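Local coordinates for gentamicin resistance protein (Enterococcus gallinarum, PDB 6CTZ) that probably transfers a phosphate from a guanine nucleotide to the 2''-hydroxyl of aminoglycosides such as kanamycin, and so gives resistance to gentamicin, at residues G36-R41 against Y73-K78; E122-P127 against T185-H190; A134-T139 against A218-P223. The protein carries 2 engineered substitutions. All blocks are in the same frame, centred on the assembly; numbering follows the deposited sequence.

Overall arrangement
From the N terminus, contact 1 comes first: it closes the loop that carries helix 46-62 and brings strand 38-43 near strand 73-78 within the antiparallel sheet of the N-terminal lobe, next to GDP. It is complete before contact 2 opens at the end of helix 106-125. The segments of contacts 2 and 3 alternate: 122-127, 134-139, 185-190 and 218-223, so the two long loops cross. The centres of these contacts lie about 8 Å apart, and the strand at 187-189 pairs through its backbone with 219-221, joining the two contacts into one unit in the C-terminal lobe. Contact 1 stands apart, its centre about 27 Å and about 25 Å from those of contacts 2 and 3.

Contact 1. Residues G36-R41 against Y73-K78; sequences GDWVFR and YVYIGK. With GDP (guanosine-5'-diphosphate), chain B.
Tyr75 turns the edge of its ring onto one face of Trp38 in an edge-to-face pair, with the planes at 68° and the ring centroids 4.9 Å apart. The touching atom is CE2 of Tyr75, which sits 3.6 Å from CZ3 of Trp38, off-centre over the six-membered ring. Val74 CB meets that same indole carbon, CZ3 of Trp38, at 4.0 Å. Phe40 completes the aromatic cluster: its CZ lies 3.9 Å from CD2 of Tyr75, but the rings are slid so far apart that they barely overlap. The phenol oxygen of Tyr75 is hydrogen-bonded to Asp14. The two strands are next-but-one neighbours in the five-stranded antiparallel sheet of the kinase-like N-terminal lobe; strand 83-89 runs between them, and only side chains bridge the 9.2 Å separating their axes. Val39 and Arg41 alternate onto the other face, toward the nucleotide. Arg41, extended from CG to NE, carries its guanidinium to the alpha phosphate, where NE and NH2 of Arg41 both donate to O1A of GDP, at 2.7 and 3.0 Å, in bent bonds (140° and 133°). NH1 of Arg41 forms a salt bridge with Glu55, while the hydroxyl of Tyr73 approaches without a hydrogen bond.

Contact 2. Residues E122-P127 against T185-H190; sequences ELSAFP and TPRLIH
Leu188 reaches from its strand against the last turn of helix 106-125 and the bend after it, where its CD2 touches CD2 of Phe126 at 3.8 Å and CD2 of Leu123 at 4.1 Å. With CG pointing away from the backbone N, a chi2 of 63° places CD2 at the far end of the Leu188 side chain, and it comes to the Phe126 ring obliquely. Leu123 splits its methyls: CD2 meets Leu188, and CD1, trans to CA (chi2 -171°), lies 3.5 Å from the backbone N of His190, itself hydrogen-bonded to Asp226. Arg187 folds at its second torsion (chi2 -74°), laying CD 3.5 Å from the carbonyl O of Ser124; NH1 reaches that oxygen through a water in the guanidinium plane. Ser124 OG shares a second water with Leu188 O, and a third links Leu188 N to the carbonyls of Leu123 and Phe126. His190 opens the His-Gly-Asp motif of aminoglycoside kinases; its ND1 is hydrogen-bonded to the backbone N of Asp192, which belongs to a magnesium site and the kanamycin pocket, and its NE2 to Ile213 O. No hydrogen bond crosses directly, so the polar link rests wholly on three bridging waters, beside the apolar leucine and phenylalanine contacts.

Contact 3. Residues A134-T139 against A218-P223; sequences AGVPVT and AAISDP
Val136 presses CG1 against the backbone of Ala219, only 3.4 Å from its CA, closer than carbon pairs usually come. A chi1 of 179° swings CG1 away from the backbone N and over the chain of 218-223, where it also meets CG1 of Ile220, on the buried side where Ile220 packs against Leu188 and helix 128-133. Alongside, the backbones join in a single parallel beta bridge between Val138 and Ile220: Ile220 N donates to Pro137 O over 2.8 Å in an almost straight bond (177°), and Ile220 O accepts from Thr139 N at 2.9 Å. Ser221 OG extends the pairing, donating to Thr139 O at 3.1 Å. Thr139 OG1 rests against the methyl of Ala219. Toward solvent the fit is slacker: exposed Val138 meets Ile220 at ordinary van der Waals distance, and Pro137 CG stays 4.5 Å from Ala219 CB, although Pro137 CD comes to 3.5 Å from Ala218 O. On the other flank, Ala219 and Ser221 bond through their backbones to Ile189 and Arg187, making 218-223 the middle of three. It follows the Asp-Phe-Gly motif begun by magnesium ligand Asp214, and Asp217 of the kanamycin pocket, probably matching the start of a protein-kinase activation segment.

Contact 1. Residues G36-R41 against Y73-K78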
loop_
_atom_site.group_PDB
_atom_site.type_symbol
_atom_site.label_atom_id
_atom_site.label_comp_id
_atom_site.label_asym_id
_atom_site.label_seq_id
_atom_site.Cartn_x
_atom_site.Cartn_y
_atom_site.Cartn_z
ATOM N N GLY A 36 -19.267 2.498 -16.427
ATOM C CA GLY A 36 -18.026 3.164 -16.745
ATOM C C GLY A 36 -17.625 4.267 -15.794
ATOM O O GLY A 36 -16.562 4.871 -15.987
ATOM N N ASP A 37 -18.420 4.529 -14.756
ATOM C CA ASP A 37 -18.270 5.721 -13.934
ATOM C C ASP A 37 -18.095 5.447 -12.450
ATOM O O ASP A 37 -17.454 6.251 -11.770
ATOM C CB ASP A 37 -19.496 6.639 -14.089
ATOM C CG ASP A 37 -19.662 7.160 -15.496
ATOM O OD1 ASP A 37 -18.685 7.104 -16.272
ATOM O OD2 ASP A 37 -20.770 7.633 -15.819
ATOM N N TRP A 38 -18.671 4.371 -11.921
ATOM C CA TRP A 38 -18.758 4.154 -10.483
ATOM C C TRP A 38 -17.978 2.906 -10.113
ATOM O O TRP A 38 -18.229 1.830 -10.663
ATOM C CB TRP A 38 -20.211 3.973 -10.045
ATOM C CG TRP A 38 -21.009 5.226 -10.132
ATOM C CD1 TRP A 38 -21.885 5.574 -11.115
ATOM C CD2 TRP A 38 -21.000 6.309 -9.194
ATOM N NE1 TRP A 38 -22.427 6.807 -10.843
ATOM C CE2 TRP A 38 -21.899 7.281 -9.671
ATOM C CE3 TRP A 38 -20.314 6.548 -7.996
ATOM C CZ2 TRP A 38 -22.135 8.475 -8.992
ATOM C CZ3 TRP A 38 -20.546 7.734 -7.324
ATOM C CH2 TRP A 38 -21.453 8.683 -7.823
ATOM N N VAL A 39 -17.070 3.045 -9.165
ATOM C CA VAL A 39 -16.368 1.909 -8.654
ATOM C C VAL A 39 -17.118 1.396 -7.420
ATOM O O VAL A 39 -17.335 2.131 -6.510
ATOM C CB VAL A 39 -14.907 2.281 -8.213
ATOM C CG1 VAL A 39 -14.221 1.092 -7.566
ATOM C CG2 VAL A 39 -14.109 2.838 -9.370
ATOM N N PHE A 40 -17.544 0.156 -7.439
ATOM C CA PHE A 40 -18.085 -0.494 -6.253
ATOM C C PHE A 40 -17.060 -1.485 -5.728
ATOM O O PHE A 40 -16.544 -2.322 -6.482
ATOM C CB PHE A 40 -19.462 -1.117 -6.501
ATOM C CG PHE A 40 -20.555 -0.105 -6.473
ATOM C CD1 PHE A 40 -20.877 0.615 -7.615
ATOM C CD2 PHE A 40 -21.208 0.186 -5.286
ATOM C CE1 PHE A 40 -21.877 1.576 -7.587
ATOM C CE2 PHE A 40 -22.195 1.147 -5.247
ATOM C CZ PHE A 40 -22.524 1.849 -6.396
ATOM N N ARG A 41 -16.738 -1.355 -4.445
ATOM C CA ARG A 41 -15.582 -2.020 -3.865
ATOM C C ARG A 41 -16.052 -2.848 -2.678
ATOM O O ARG A 41 -16.609 -2.302 -1.712
ATOM C CB ARG A 41 -14.545 -0.978 -3.455
ATOM C CG ARG A 41 -13.214 -1.543 -3.003
ATOM C CD ARG A 41 -12.317 -0.364 -2.728
ATOM N NE ARG A 41 -11.010 -0.592 -2.123
ATOM C CZ ARG A 41 -10.710 -0.251 -0.872
ATOM N NH1 ARG A 41 -11.651 0.205 -0.050
ATOM N NH2 ARG A 41 -9.463 -0.359 -0.436
ATOM N N TYR A 73 -16.434 8.147 -0.993
ATOM C CA TYR A 73 -17.512 7.171 -0.960
ATOM C C TYR A 73 -18.846 7.901 -0.929
ATOM O O TYR A 73 -19.199 8.529 0.072
ATOM C CB TYR A 73 -17.342 6.278 0.262
ATOM C CG TYR A 73 -16.024 5.512 0.349
ATOM C CD1 TYR A 73 -15.245 5.225 -0.782
ATOM C CD2 TYR A 73 -15.569 5.060 1.578
ATOM C CE1 TYR A 73 -14.062 4.510 -0.668
ATOM C CE2 TYR A 73 -14.402 4.349 1.694
ATOM C CZ TYR A 73 -13.653 4.074 0.575
ATOM O OH TYR A 73 -12.491 3.360 0.722
ATOM N N VAL A 74 -19.578 7.834 -2.031
ATOM C CA VAL A 74 -20.914 8.413 -2.121
ATOM C C VAL A 74 -21.965 7.410 -1.682
ATOM O O VAL A 74 -22.974 7.779 -1.075
ATOM C CB VAL A 74 -21.149 8.889 -3.570
ATOM C CG1 VAL A 74 -22.620 9.252 -3.820
ATOM C CG2 VAL A 74 -20.233 10.064 -3.882
ATOM N N TYR A 75 -21.740 6.137 -1.980
ATOM C CA TYR A 75 -22.683 5.069 -1.684
ATOM C C TYR A 75 -22.071 4.191 -0.606
ATOM O O TYR A 75 -20.939 3.718 -0.756
ATOM C CB TYR A 75 -22.971 4.264 -2.947
ATOM C CG TYR A 75 -23.644 5.118 -3.998
ATOM C CD1 TYR A 75 -24.949 5.566 -3.820
ATOM C CD2 TYR A 75 -22.975 5.490 -5.160
ATOM C CE1 TYR A 75 -25.566 6.356 -4.766
ATOM C CE2 TYR A 75 -23.594 6.281 -6.119
ATOM C CZ TYR A 75 -24.888 6.711 -5.916
ATOM O OH TYR A 75 -25.506 7.507 -6.858
ATOM N N ILE A 76 -22.792 4.007 0.496
ATOM C CA ILE A 76 -22.314 3.188 1.599
ATOM C C ILE A 76 -23.348 2.095 1.810
ATOM O O ILE A 76 -24.475 2.369 2.243
ATOM C CB ILE A 76 -22.058 4.005 2.870
ATOM C CG1 ILE A 76 -20.992 5.079 2.587
ATOM C CG2 ILE A 76 -21.599 3.094 3.992
ATOM C CD1 ILE A 76 -20.529 5.847 3.801
ATOM N N GLY A 77 -22.988 0.867 1.442
ATOM C CA GLY A 77 -23.879 -0.264 1.510
ATOM C C GLY A 77 -23.488 -1.255 2.593
ATOM O O GLY A 77 -22.486 -1.108 3.295
ATOM N N LYS A 78 -24.301 -2.295 2.695
ATOM C CA LYS A 78 -24.151 -3.334 3.683
ATOM C C LYS A 78 -24.483 -4.687 3.099
ATOM O O LYS A 78 -25.469 -4.823 2.445
ATOM C CB LYS A 78 -25.168 -3.026 4.783
ATOM C CG LYS A 78 -24.941 -3.661 6.098
ATOM C CD LYS A 78 -25.727 -2.914 7.135
ATOM C CE LYS A 78 -27.160 -3.353 7.128
ATOM N NZ LYS A 78 -28.019 -2.440 6.339
HETATM P PB GDP B . -7.079 -4.050 -2.238
HETATM O O1B GDP B . -7.264 -3.323 -0.929
HETATM O O2B GDP B . -5.658 -3.946 -2.755
HETATM O O3B GDP B . -7.612 -5.464 -2.184
HETATM O O3A GDP B . -8.052 -3.286 -3.281
HETATM P PA GDP B . -7.846 -1.849 -4.000
HETATM O O1A GDP B . -8.529 -0.763 -3.223
HETATM O O2A GDP B . -6.371 -1.607 -4.268
HETATM O "O5'" GDP B . -8.697 -2.076 -5.365
HETATM C "C5'" GDP B . -8.374 -3.179 -6.201
HETATM C "C4'" GDP B . -7.975 -2.661 -7.562
HETATM O "O4'" GDP B . -9.115 -2.065 -8.180
HETATM C "C3'" GDP B . -6.930 -1.558 -7.552
HETATM O "O3'" GDP B . -5.596 -2.057 -7.400
HETATM C "C2'" GDP B . -7.149 -0.966 -8.921
HETATM O "O2'" GDP B . -6.588 -1.814 -9.929
HETATM C "C1'" GDP B . -8.660 -1.045 -9.060
HETATM N N9 GDP B . -9.275 0.225 -8.626
HETATM C C8 GDP B . -9.857 0.505 -7.438
HETATM N N7 GDP B . -10.305 1.787 -7.443
HETATM C C5 GDP B . -10.008 2.320 -8.644
HETATM C C6 GDP B . -10.174 3.617 -9.312
HETATM O O6 GDP B . -10.746 4.562 -8.736
HETATM N N1 GDP B . -9.708 3.721 -10.566
HETATM C C2 GDP B . -9.090 2.714 -11.222
HETATM N N2 GDP B . -8.667 2.909 -12.486
HETATM N N3 GDP B . -8.891 1.498 -10.668
HETATM C C4 GDP B . -9.337 1.277 -9.413
#

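Contact 2. Residues E122-P127 against T185-H190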
loop_
_atom_site.group_PDB
_atom_site.type_symbol
_atom_site.label_atom_id
_atom_site.label_comp_id
_atom_site.label_asym_id
_atom_site.label_seq_id
_atom_site.Cartn_x
_atom_site.Cartn_y
_atom_site.Cartn_z
ATOM N N GLU A 122 2.125 15.781 3.196
ATOM C CA GLU A 122 0.780 16.075 3.670
ATOM C C GLU A 122 0.294 15.018 4.651
ATOM O O GLU A 122 -0.299 15.356 5.683
ATOM C CB GLU A 122 -0.166 16.221 2.484
ATOM C CG GLU A 122 0.119 17.477 1.663
ATOM C CD GLU A 122 -0.405 17.425 0.236
ATOM O OE1 GLU A 122 -0.329 18.460 -0.457
ATOM O OE2 GLU A 122 -0.866 16.356 -0.201
ATOM N N LEU A 123 0.558 13.738 4.373
ATOM C CA LEU A 123 0.194 12.701 5.338
ATOM C C LEU A 123 0.928 12.917 6.653
ATOM O O LEU A 123 0.337 12.803 7.734
ATOM C CB LEU A 123 0.500 11.306 4.787
ATOM C CG LEU A 123 -0.330 10.856 3.579
ATOM C CD1 LEU A 123 -0.068 9.379 3.296
ATOM C CD2 LEU A 123 -1.811 11.104 3.805
ATOM N N SER A 124 2.212 13.264 6.576
ATOM C CA SER A 124 3.002 13.467 7.785
ATOM C C SER A 124 2.580 14.702 8.564
ATOM O O SER A 124 2.928 14.814 9.742
ATOM C CB SER A 124 4.485 13.570 7.446
ATOM O OG SER A 124 5.020 12.291 7.150
ATOM N N ALA A 125 1.848 15.623 7.942
ATOM C CA ALA A 125 1.317 16.790 8.628
ATOM C C ALA A 125 -0.091 16.574 9.170
ATOM O O ALA A 125 -0.589 17.421 9.919
ATOM C CB ALA A 125 1.318 17.993 7.680
ATOM N N PHE A 126 -0.745 15.471 8.819
ATOM C CA PHE A 126 -2.121 15.262 9.255
ATOM C C PHE A 126 -2.165 14.945 10.751
ATOM O O PHE A 126 -1.377 14.133 11.236
ATOM C CB PHE A 126 -2.763 14.121 8.462
ATOM C CG PHE A 126 -4.242 14.008 8.682
ATOM C CD1 PHE A 126 -5.122 14.824 7.986
ATOM C CD2 PHE A 126 -4.754 13.134 9.632
ATOM C CE1 PHE A 126 -6.491 14.740 8.199
ATOM C CE2 PHE A 126 -6.122 13.054 9.852
ATOM C CZ PHE A 126 -6.987 13.857 9.134
ATOM N N PRO A 127 -3.089 15.546 11.504
ATOM C CA PRO A 127 -3.103 15.330 12.967
ATOM C C PRO A 127 -3.320 13.867 13.328
ATOM O O PRO A 127 -4.342 13.269 12.997
ATOM C CB PRO A 127 -4.253 16.223 13.443
ATOM C CG PRO A 127 -4.319 17.293 12.401
ATOM C CD PRO A 127 -4.049 16.582 11.097
ATOM N N THR A 185 9.383 9.058 15.056
ATOM C CA THR A 185 8.180 9.784 15.448
ATOM C C THR A 185 7.022 9.285 14.597
ATOM O O THR A 185 7.096 9.372 13.366
ATOM C CB THR A 185 8.355 11.285 15.260
ATOM O OG1 THR A 185 9.459 11.737 16.053
ATOM C CG2 THR A 185 7.097 12.031 15.701
ATOM N N PRO A 186 5.973 8.722 15.188
ATOM C CA PRO A 186 4.889 8.158 14.379
ATOM C C PRO A 186 4.116 9.234 13.623
ATOM O O PRO A 186 3.985 10.382 14.062
ATOM C CB PRO A 186 3.997 7.468 15.419
ATOM C CG PRO A 186 4.853 7.293 16.633
ATOM C CD PRO A 186 5.801 8.446 16.626
ATOM N N ARG A 187 3.614 8.849 12.451
ATOM C CA ARG A 187 2.823 9.730 11.606
ATOM C C ARG A 187 1.748 8.895 10.934
ATOM O O ARG A 187 1.859 7.670 10.853
ATOM C CB ARG A 187 3.669 10.303 10.458
ATOM C CG ARG A 187 4.950 10.980 10.860
ATOM C CD ARG A 187 4.687 12.323 11.481
ATOM N NE ARG A 187 5.948 12.962 11.834
ATOM C CZ ARG A 187 6.049 14.068 12.561
ATOM N NH1 ARG A 187 4.954 14.670 13.000
ATOM N NH2 ARG A 187 7.246 14.571 12.846
ATOM N N LEU A 188 0.715 9.566 10.426
ATOM C CA LEU A 188 -0.186 8.892 9.490
ATOM C C LEU A 188 0.588 8.482 8.244
ATOM O O LEU A 188 1.270 9.310 7.637
ATOM C CB LEU A 188 -1.319 9.825 9.077
ATOM C CG LEU A 188 -2.286 9.232 8.034
ATOM C CD1 LEU A 188 -3.022 8.016 8.579
ATOM C CD2 LEU A 188 -3.268 10.289 7.557
ATOM N N ILE A 189 0.497 7.199 7.875
ATOM C CA ILE A 189 1.063 6.699 6.624
ATOM C C ILE A 189 -0.043 6.077 5.781
ATOM O O ILE A 189 -1.065 5.608 6.297
ATOM C CB ILE A 189 2.214 5.686 6.834
ATOM C CG1 ILE A 189 1.731 4.376 7.466
ATOM C CG2 ILE A 189 3.317 6.300 7.684
ATOM C CD1 ILE A 189 2.768 3.266 7.402
ATOM N N HIS A 190 0.179 6.062 4.460
ATOM C CA HIS A 190 -0.735 5.358 3.563
ATOM C C HIS A 190 -0.670 3.853 3.807
ATOM O O HIS A 190 -1.707 3.176 3.867
ATOM C CB HIS A 190 -0.383 5.708 2.119
ATOM C CG HIS A 190 -1.200 4.992 1.088
ATOM N ND1 HIS A 190 -0.957 3.689 0.716
ATOM C CD2 HIS A 190 -2.234 5.420 0.320
ATOM C CE1 HIS A 190 -1.812 3.338 -0.232
ATOM N NE2 HIS A 190 -2.600 4.370 -0.490
HETATM O O HOH W 1 0.672 12.486 10.534
HETATM O O HOH W 2 3.743 9.988 6.597
HETATM O O HOH W 3 2.091 14.415 12.507
#

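Contact 3. Residues A134-T139 against A218-P223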
loop_
_atom_site.group_PDB
_atom_site.type_symbol
_atom_site.label_atom_id
_atom_site.label_comp_id
_atom_site.label_asym_id
_atom_site.label_seq_id
_atom_site.Cartn_x
_atom_site.Cartn_y
_atom_site.Cartn_z
ATOM N N ALA A 134 -10.591 8.324 13.863
ATOM C CA ALA A 134 -11.238 7.757 12.689
ATOM C C ALA A 134 -10.966 6.267 12.522
ATOM O O ALA A 134 -11.247 5.715 11.457
ATOM C CB ALA A 134 -10.809 8.516 11.430
ATOM N N GLY A 135 -10.414 5.611 13.538
ATOM C CA GLY A 135 -10.165 4.186 13.476
ATOM C C GLY A 135 -8.829 3.778 12.892
ATOM O O GLY A 135 -8.629 2.583 12.629
ATOM N N VAL A 136 -7.914 4.718 12.669
ATOM C CA VAL A 136 -6.582 4.374 12.169
ATOM C C VAL A 136 -5.797 3.751 13.319
ATOM O O VAL A 136 -5.673 4.372 14.382
ATOM C CB VAL A 136 -5.876 5.609 11.592
ATOM C CG1 VAL A 136 -4.484 5.261 11.102
ATOM C CG2 VAL A 136 -6.701 6.200 10.452
ATOM N N PRO A 137 -5.284 2.533 13.177
ATOM C CA PRO A 137 -4.562 1.903 14.286
ATOM C C PRO A 137 -3.175 2.496 14.448
ATOM O O PRO A 137 -2.567 2.997 13.501
ATOM C CB PRO A 137 -4.460 0.440 13.842
ATOM C CG PRO A 137 -4.396 0.533 12.351
ATOM C CD PRO A 137 -5.320 1.673 11.983
ATOM N N VAL A 138 -2.679 2.434 15.678
ATOM C CA VAL A 138 -1.296 2.796 15.974
ATOM C C VAL A 138 -0.489 1.505 15.925
ATOM O O VAL A 138 -0.695 0.603 16.742
ATOM C CB VAL A 138 -1.174 3.487 17.338
ATOM C CG1 VAL A 138 0.286 3.795 17.644
ATOM C CG2 VAL A 138 -2.034 4.752 17.370
ATOM N N THR A 139 0.402 1.399 14.944
ATOM C CA THR A 139 1.182 0.192 14.708
ATOM C C THR A 139 2.611 0.490 15.115
ATOM O O THR A 139 3.332 1.183 14.388
ATOM C CB THR A 139 1.157 -0.186 13.228
ATOM O OG1 THR A 139 -0.197 -0.388 12.804
ATOM C CG2 THR A 139 1.983 -1.458 12.989
ATOM N N ALA A 218 -3.803 2.196 5.999
ATOM C CA ALA A 218 -3.454 3.419 6.712
ATOM C C ALA A 218 -3.225 3.129 8.190
ATOM O O ALA A 218 -3.964 2.366 8.822
ATOM C CB ALA A 218 -4.545 4.477 6.546
ATOM N N ALA A 219 -2.175 3.732 8.738
ATOM C CA ALA A 219 -1.762 3.430 10.101
ATOM C C ALA A 219 -1.031 4.638 10.661
ATOM O O ALA A 219 -0.559 5.498 9.914
ATOM C CB ALA A 219 -0.856 2.195 10.148
ATOM N N ILE A 220 -0.957 4.711 11.985
ATOM C CA ILE A 220 -0.033 5.624 12.649
ATOM C C ILE A 220 1.234 4.812 12.884
ATOM O O ILE A 220 1.241 3.885 13.703
ATOM C CB ILE A 220 -0.602 6.162 13.969
ATOM C CG1 ILE A 220 -1.958 6.843 13.735
ATOM C CG2 ILE A 220 0.412 7.101 14.618
ATOM C CD1 ILE A 220 -1.934 7.899 12.665
ATOM N N SER A 221 2.281 5.103 12.120
ATOM C CA SER A 221 3.453 4.236 12.137
ATOM C C SER A 221 4.671 5.027 11.667
ATOM O O SER A 221 4.667 6.263 11.671
ATOM C CB SER A 221 3.195 2.987 11.276
ATOM O OG SER A 221 4.167 1.987 11.519
ATOM N N ASP A 222 5.706 4.314 11.263
ATOM C CA ASP A 222 6.949 4.950 10.860
ATOM C C ASP A 222 6.777 5.541 9.466
ATOM O O ASP A 222 6.518 4.789 8.518
ATOM C CB ASP A 222 8.044 3.894 10.843
ATOM C CG ASP A 222 9.423 4.469 10.601
ATOM O OD1 ASP A 222 9.554 5.603 10.076
ATOM O OD2 ASP A 222 10.392 3.759 10.930
ATOM N N PRO A 223 6.917 6.861 9.291
ATOM C CA PRO A 223 6.751 7.438 7.946
ATOM C C PRO A 223 7.704 6.858 6.918
ATOM O O PRO A 223 7.390 6.851 5.721
ATOM C CB PRO A 223 6.973 8.940 8.173
ATOM C CG PRO A 223 7.810 9.007 9.439
ATOM C CD PRO A 223 7.286 7.886 10.287
#